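Local coordinates for protein poly-gamma-glutamate hydrolase (Bacillus phage phiNIT1, PDB 3A9L) that hydrolyses the gamma-glutamyl linkage of bacterial poly-gamma-glutamate, as a zinc peptidase encoded by a bacteriophage, at residues Tyr53-Val56 against Glu57-Gly61; Asn177-Ser181 against Lys182-Gly186. One frame throughout, in Å; residues are numbered along the deposited sequence.

In the fold
Contact 1 comes first along the chain, closing helix 48-59 at the point where the chain turns into strand 62-68; contact 2 follows more than a hundred residues later, in the loop between helix 168-173 and helix 190-209. Their centres are 21 Å apart, and their nearest atoms, about 8 Å from each other, do not touch. Helix 190-209 ties the two together: the loop of contact 2 leads into it, and side chains of contact 1 pack against it. Contact 1 lies away from the zinc site, on the helix joining two parallel strands of the mixed sheet. Contact 2 is a surface turn whose Trp180 side chain comes within about 12 Å of the zinc ion.

Contact 1. Residues Tyr53-Val56 against Glu57-Gly61; sequences YRVV and ELTGG
Tyr53 and Glu57 begin the ladder of backbone bonds in this last stretch of helix 48-59: Glu57 N donates to Tyr53 O at 2.8 Å, and Leu58 N to Arg54 O at the same length. At the end Gly60 N still reaches Val56 O at 2.8 Å, although Gly60 has already left helical geometry with a positive phi.

The side-chain bonds belong to Thr59. Its OG1 sits between the backbone N and the carbonyl carbon (chi1 56°), which brings it to Val55 O; the modelled 2.5 Å is so short that its exact length is doubtful. The same oxygen accepts from Gly61 N at 3.0 Å, making an ST turn.

Among the looser contacts, Leu58 CD2 lies over one face of the Arg54 guanidinium, toward its rim. Glu57 OE1 stands near that group's edge but 4.2 Å from Arg54 NH1, too far for a salt bridge. The Tyr53 hydroxyl hydrogen-bonds Glu26 on strand 23-29, while Val56 CG1 packs against Gly61 O at 3.4 Å.

The ST turn, with Gly60 at positive phi, is consistent with a defined exit from helix 48-59 toward strand 62-68 of a beta-alpha-beta unit.

Contact 2. Residues Asn177-Ser181 against Lys182-Gly186; sequences NNDWS and KANRG
The Arg185 guanidinium has Lys182 CA over the centre of one face, 3.2 Å above the plane, and the Trp180 carbonyl at its edge. Trp180 O faces two of its nitrogens: Arg185 NE comes at a modelled 2.4 Å, so short that the exact length is doubtful, while Arg185 NH2 adds a weak, bent bond at 3.0 Å. Both N-H groups point at one oxygen, which may limit rotation of the guanidinium, though one bond is weak and the other's length is uncertain.

The second pair of flat groups, the Asn184 amide and the Asp179 carboxylate, lie with planes only 15° apart. They are joined through the backbone: Asn184 ND2 donates to Asp179 O at 3.1 Å, nearly straight at 169° and almost exactly in the amide plane. Asn184 CG sits anti to its own backbone N (chi1 -165°), which sends the amide back along the preceding chain. Outside partners complete its hold, since ND2 also bonds Gln176 O and OD1 takes a bond from Asn187.

Ser181 links these pieces. Its OG donates to Asp179 OD2 at 3.1 Å, on the syn side but well out of the carboxylate plane, and Ser181 O accepts from Asn184 N at 2.7 Å, the donor standing above the carbonyl plane. That last bond closes the short 3-10 turn 182-184.

All this takes place at the surface, in the loop between helix 168-173 and helix 190-209. Trp180 turns its indole back onto helix 168-173, making a cation-pi contact with Arg172 and touching Ser168 and Arg171; its side chain is about 7 Å from that of the zinc ligand Glu45. Trp180 and Arg185 both touch Val46, in the loop before helix 48-59, and Phe175, just beyond the end of helix 168-173.

Contact 1. Residues Tyr53-Val56 against Glu57-Gly61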
ATOM      1  N   TYR A  53      10.843  -5.574   1.158  1.00 21.25           N
ATOM      2  CA  TYR A  53      10.201  -6.196  -0.018  1.00 23.28           C
ATOM      3  C   TYR A  53      10.467  -7.688  -0.082  1.00 22.68           C
ATOM      4  O   TYR A  53       9.542  -8.482  -0.279  1.00 23.01           O
ATOM      5  CB  TYR A  53      10.708  -5.553  -1.295  1.00 23.92           C
ATOM      6  CG  TYR A  53       9.938  -4.330  -1.706  1.00 27.51           C
ATOM      7  CD1 TYR A  53       9.542  -3.378  -0.772  1.00 32.63           C
ATOM      8  CD2 TYR A  53       9.618  -4.124  -3.025  1.00 31.16           C
ATOM      9  CE1 TYR A  53       8.837  -2.266  -1.154  1.00 32.42           C
ATOM     10  CE2 TYR A  53       8.919  -3.013  -3.422  1.00 34.33           C
ATOM     11  CZ  TYR A  53       8.527  -2.090  -2.483  1.00 32.92           C
ATOM     12  OH  TYR A  53       7.825  -0.993  -2.899  1.00 32.73           O
ATOM     13  N   ARG A  54      11.739  -8.049   0.073  1.00 22.11           N
ATOM     14  CA  ARG A  54      12.210  -9.421   0.025  1.00 21.25           C
ATOM     15  C   ARG A  54      11.669 -10.235   1.219  1.00 21.10           C
ATOM     16  O   ARG A  54      11.250 -11.394   1.055  1.00 20.31           O
ATOM     17  CB  ARG A  54      13.758  -9.428   0.004  1.00 22.86           C
ATOM     18  CG  ARG A  54      14.450 -10.805  -0.241  1.00 23.93           C
ATOM     19  CD  ARG A  54      14.105 -11.351  -1.644  1.00 27.32           C
ATOM     20  NE  ARG A  54      14.599 -12.708  -1.817  1.00 27.71           N
ATOM     21  CZ  ARG A  54      14.071 -13.590  -2.658  1.00 30.18           C
ATOM     22  NH1 ARG A  54      13.023 -13.252  -3.408  1.00 27.16           N
ATOM     23  NH2 ARG A  54      14.590 -14.809  -2.748  1.00 27.98           N
ATOM     24  N   VAL A  55      11.696  -9.649   2.423  1.00 19.65           N
ATOM     25  CA  VAL A  55      11.138 -10.349   3.587  1.00 19.48           C
ATOM     26  C   VAL A  55       9.636 -10.626   3.436  1.00 19.64           C
ATOM     27  O   VAL A  55       9.114 -11.676   3.862  1.00 20.73           O
ATOM     28  CB  VAL A  55      11.417  -9.607   4.936  1.00 18.55           C
ATOM     29  CG1 VAL A  55      10.707 -10.316   6.088  1.00 18.39           C
ATOM     30  CG2 VAL A  55      12.904  -9.611   5.230  1.00 16.61           C
ATOM     31  N   VAL A  56       8.939  -9.665   2.862  1.00 19.71           N
ATOM     32  CA  VAL A  56       7.512  -9.801   2.618  1.00 20.28           C
ATOM     33  C   VAL A  56       7.247 -10.824   1.507  1.00 20.52           C
ATOM     34  O   VAL A  56       6.301 -11.633   1.604  1.00 20.06           O
ATOM     35  CB  VAL A  56       6.894  -8.413   2.320  1.00 20.47           C
ATOM     36  CG1 VAL A  56       5.497  -8.526   1.659  1.00 20.69           C
ATOM     37  CG2 VAL A  56       6.805  -7.632   3.616  1.00 19.20           C
ATOM     38  N   GLU A  57       8.065 -10.773   0.455  1.00 21.23           N
ATOM     39  CA  GLU A  57       7.945 -11.719  -0.669  1.00 22.65           C
ATOM     40  C   GLU A  57       8.233 -13.145  -0.171  1.00 22.72           C
ATOM     41  O   GLU A  57       7.547 -14.089  -0.559  1.00 22.07           O
ATOM     42  CB  GLU A  57       8.868 -11.324  -1.815  1.00 23.38           C
ATOM     43  CG  GLU A  57       8.368 -10.159  -2.654  1.00 27.37           C
ATOM     44  CD  GLU A  57       9.516  -9.297  -3.183  1.00 32.96           C
ATOM     45  OE1 GLU A  57      10.629  -9.857  -3.370  1.00 35.04           O
ATOM     46  OE2 GLU A  57       9.315  -8.061  -3.363  1.00 34.01           O
ATOM     47  N   LEU A  58       9.192 -13.271   0.746  1.00 21.70           N
ATOM     48  CA  LEU A  58       9.468 -14.574   1.414  1.00 22.96           C
ATOM     49  C   LEU A  58       8.450 -15.083   2.432  1.00 23.24           C
ATOM     50  O   LEU A  58       8.343 -16.292   2.640  1.00 24.40           O
ATOM     51  CB  LEU A  58      10.830 -14.546   2.103  1.00 21.54           C
ATOM     52  CG  LEU A  58      12.084 -14.447   1.255  1.00 23.18           C
ATOM     53  CD1 LEU A  58      13.269 -14.401   2.190  1.00 22.36           C
ATOM     54  CD2 LEU A  58      12.170 -15.579   0.280  1.00 21.89           C
ATOM     55  N   THR A  59       7.734 -14.176   3.098  1.00 23.70           N
ATOM     56  CA  THR A  59       6.881 -14.538   4.250  1.00 22.78           C
ATOM     57  C   THR A  59       5.381 -14.442   4.004  1.00 22.38           C
ATOM     58  O   THR A  59       4.601 -15.179   4.608  1.00 22.28           O
ATOM     59  CB  THR A  59       7.206 -13.664   5.498  1.00 22.48           C
ATOM     60  OG1 THR A  59       7.067 -12.281   5.155  1.00 24.16           O
ATOM     61  CG2 THR A  59       8.658 -13.886   5.977  1.00 21.70           C
ATOM     62  N   GLY A  60       4.981 -13.514   3.144  1.00 22.59           N
ATOM     63  CA  GLY A  60       3.567 -13.121   3.035  1.00 22.15           C
ATOM     64  C   GLY A  60       3.129 -12.247   4.212  1.00 21.56           C
ATOM     65  O   GLY A  60       1.944 -12.114   4.496  1.00 19.75           O
ATOM     66  N   GLY A  61       4.106 -11.672   4.927  1.00 22.49           N
ATOM     67  CA  GLY A  61       3.830 -10.707   5.984  1.00 21.75           C
ATOM     68  C   GLY A  61       3.216  -9.466   5.372  1.00 21.39           C
ATOM     69  O   GLY A  61       3.350  -9.263   4.175  1.00 21.15           O
TER

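Contact 2. Residues Asn177-Ser181 against Lys182-Gly186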
ATOM      1  N   ASN A 177      28.496  -4.297  -6.021  1.00 28.03           N
ATOM      2  CA  ASN A 177      29.523  -3.227  -6.069  1.00 29.16           C
ATOM      3  C   ASN A 177      29.668  -2.446  -4.751  1.00 30.31           C
ATOM      4  O   ASN A 177      30.391  -1.444  -4.694  1.00 31.20           O
ATOM      5  CB  ASN A 177      29.193  -2.230  -7.206  1.00 29.11           C
ATOM      6  CG  ASN A 177      30.386  -1.875  -8.055  1.00 29.86           C
ATOM      7  OD1 ASN A 177      31.408  -2.558  -8.027  1.00 30.36           O
ATOM      8  ND2 ASN A 177      30.241  -0.825  -8.874  1.00 29.22           N
ATOM      9  N   ASN A 178      28.991  -2.904  -3.692  1.00 31.50           N
ATOM     10  CA  ASN A 178      28.829  -2.132  -2.442  1.00 32.53           C
ATOM     11  C   ASN A 178      28.264  -0.719  -2.676  1.00 32.34           C
ATOM     12  O   ASN A 178      28.528   0.219  -1.912  1.00 33.90           O
ATOM     13  CB  ASN A 178      30.146  -2.060  -1.635  1.00 32.78           C
ATOM     14  CG  ASN A 178      30.578  -3.410  -1.081  1.00 34.30           C
ATOM     15  OD1 ASN A 178      29.765  -4.313  -0.868  1.00 40.17           O
ATOM     16  ND2 ASN A 178      31.868  -3.544  -0.822  1.00 35.68           N
ATOM     17  N   ASP A 179      27.478  -0.569  -3.727  1.00 31.45           N
ATOM     18  CA  ASP A 179      27.042   0.742  -4.148  1.00 30.49           C
ATOM     19  C   ASP A 179      25.547   0.902  -3.913  1.00 29.49           C
ATOM     20  O   ASP A 179      24.748   0.236  -4.554  1.00 27.52           O
ATOM     21  CB  ASP A 179      27.353   0.919  -5.633  1.00 30.40           C
ATOM     22  CG  ASP A 179      26.802   2.210  -6.173  1.00 31.82           C
ATOM     23  OD1 ASP A 179      26.823   3.181  -5.400  1.00 33.81           O
ATOM     24  OD2 ASP A 179      26.349   2.253  -7.339  1.00 33.13           O
ATOM     25  N   TRP A 180      25.152   1.783  -3.002  1.00 29.96           N
ATOM     26  CA  TRP A 180      23.722   1.844  -2.722  1.00 30.58           C
ATOM     27  C   TRP A 180      22.936   2.903  -3.504  1.00 31.02           C
ATOM     28  O   TRP A 180      21.832   3.261  -3.111  1.00 30.63           O
ATOM     29  CB  TRP A 180      23.403   1.858  -1.205  1.00 30.25           C
ATOM     30  CG  TRP A 180      23.722   3.095  -0.441  1.00 30.72           C
ATOM     31  CD1 TRP A 180      23.989   4.344  -0.942  1.00 31.53           C
ATOM     32  CD2 TRP A 180      23.736   3.220   0.983  1.00 32.26           C
ATOM     33  NE1 TRP A 180      24.189   5.231   0.095  1.00 34.25           N
ATOM     34  CE2 TRP A 180      24.046   4.566   1.284  1.00 31.66           C
ATOM     35  CE3 TRP A 180      23.525   2.314   2.044  1.00 32.17           C
ATOM     36  CZ2 TRP A 180      24.160   5.033   2.593  1.00 33.39           C
ATOM     37  CZ3 TRP A 180      23.638   2.783   3.361  1.00 33.96           C
ATOM     38  CH2 TRP A 180      23.959   4.133   3.618  1.00 32.82           C
ATOM     39  N   SER A 181      23.460   3.364  -4.641  1.00 31.71           N
ATOM     40  CA  SER A 181      22.722   4.393  -5.406  1.00 32.27           C
ATOM     41  C   SER A 181      21.374   3.859  -5.893  1.00 32.68           C
ATOM     42  O   SER A 181      21.233   2.649  -6.190  1.00 32.45           O
ATOM     43  CB  SER A 181      23.563   4.995  -6.542  1.00 32.32           C
ATOM     44  OG  SER A 181      23.872   4.048  -7.552  1.00 32.69           O
ATOM     45  N   LYS A 182      20.375   4.746  -5.948  1.00 33.23           N
ATOM     46  CA  LYS A 182      19.011   4.308  -6.267  1.00 33.33           C
ATOM     47  C   LYS A 182      19.024   3.486  -7.538  1.00 33.03           C
ATOM     48  O   LYS A 182      18.366   2.439  -7.623  1.00 32.48           O
ATOM     49  CB  LYS A 182      18.030   5.492  -6.397  1.00 33.37           C
ATOM     50  CG  LYS A 182      16.563   5.156  -6.016  1.00 33.01           C
ATOM     51  CD  LYS A 182      15.752   4.481  -7.152  1.00 33.63           C
ATOM     52  CE  LYS A 182      14.660   3.544  -6.614  1.00 34.06           C
ATOM     53  NZ  LYS A 182      13.678   4.243  -5.733  1.00 37.65           N
ATOM     54  N   ALA A 183      19.812   3.961  -8.505  1.00 32.89           N
ATOM     55  CA  ALA A 183      19.859   3.394  -9.844  1.00 32.57           C
ATOM     56  C   ALA A 183      20.266   1.937  -9.779  1.00 32.21           C
ATOM     57  O   ALA A 183      19.921   1.123 -10.636  1.00 32.66           O
ATOM     58  CB  ALA A 183      20.849   4.191 -10.686  1.00 32.96           C
ATOM     59  N   ASN A 184      20.994   1.626  -8.721  1.00 32.60           N
ATOM     60  CA  ASN A 184      21.572   0.321  -8.515  1.00 32.03           C
ATOM     61  C   ASN A 184      20.939  -0.508  -7.403  1.00 31.53           C
ATOM     62  O   ASN A 184      21.443  -1.568  -7.066  1.00 31.98           O
ATOM     63  CB  ASN A 184      23.059   0.478  -8.218  1.00 32.30           C
ATOM     64  CG  ASN A 184      23.799  -0.824  -8.352  1.00 32.63           C
ATOM     65  OD1 ASN A 184      23.716  -1.485  -9.388  1.00 33.74           O
ATOM     66  ND2 ASN A 184      24.499  -1.221  -7.298  1.00 32.44           N
ATOM     67  N   ARG A 185      19.840  -0.046  -6.826  1.00 30.69           N
ATOM     68  CA  ARG A 185      19.224  -0.789  -5.717  1.00 30.50           C
ATOM     69  C   ARG A 185      18.443  -2.034  -6.151  1.00 30.24           C
ATOM     70  O   ARG A 185      17.987  -2.820  -5.315  1.00 30.54           O
ATOM     71  CB  ARG A 185      18.381   0.151  -4.836  1.00 29.31           C
ATOM     72  CG  ARG A 185      19.259   0.933  -3.891  1.00 30.20           C
ATOM     73  CD  ARG A 185      18.527   2.104  -3.312  1.00 25.42           C
ATOM     74  NE  ARG A 185      19.391   3.269  -3.185  1.00 25.17           N
ATOM     75  CZ  ARG A 185      18.949   4.496  -2.935  1.00 21.05           C
ATOM     76  NH1 ARG A 185      17.643   4.728  -2.746  1.00 20.71           N
ATOM     77  NH2 ARG A 185      19.808   5.482  -2.870  1.00 23.96           N
ATOM     78  N   GLY A 186      18.310  -2.221  -7.466  1.00 30.20           N
ATOM     79  CA  GLY A 186      17.758  -3.448  -7.988  1.00 29.44           C
ATOM     80  C   GLY A 186      18.736  -4.600  -8.069  1.00 29.37           C
ATOM     81  O   GLY A 186      18.346  -5.712  -8.415  1.00 29.63           O
TER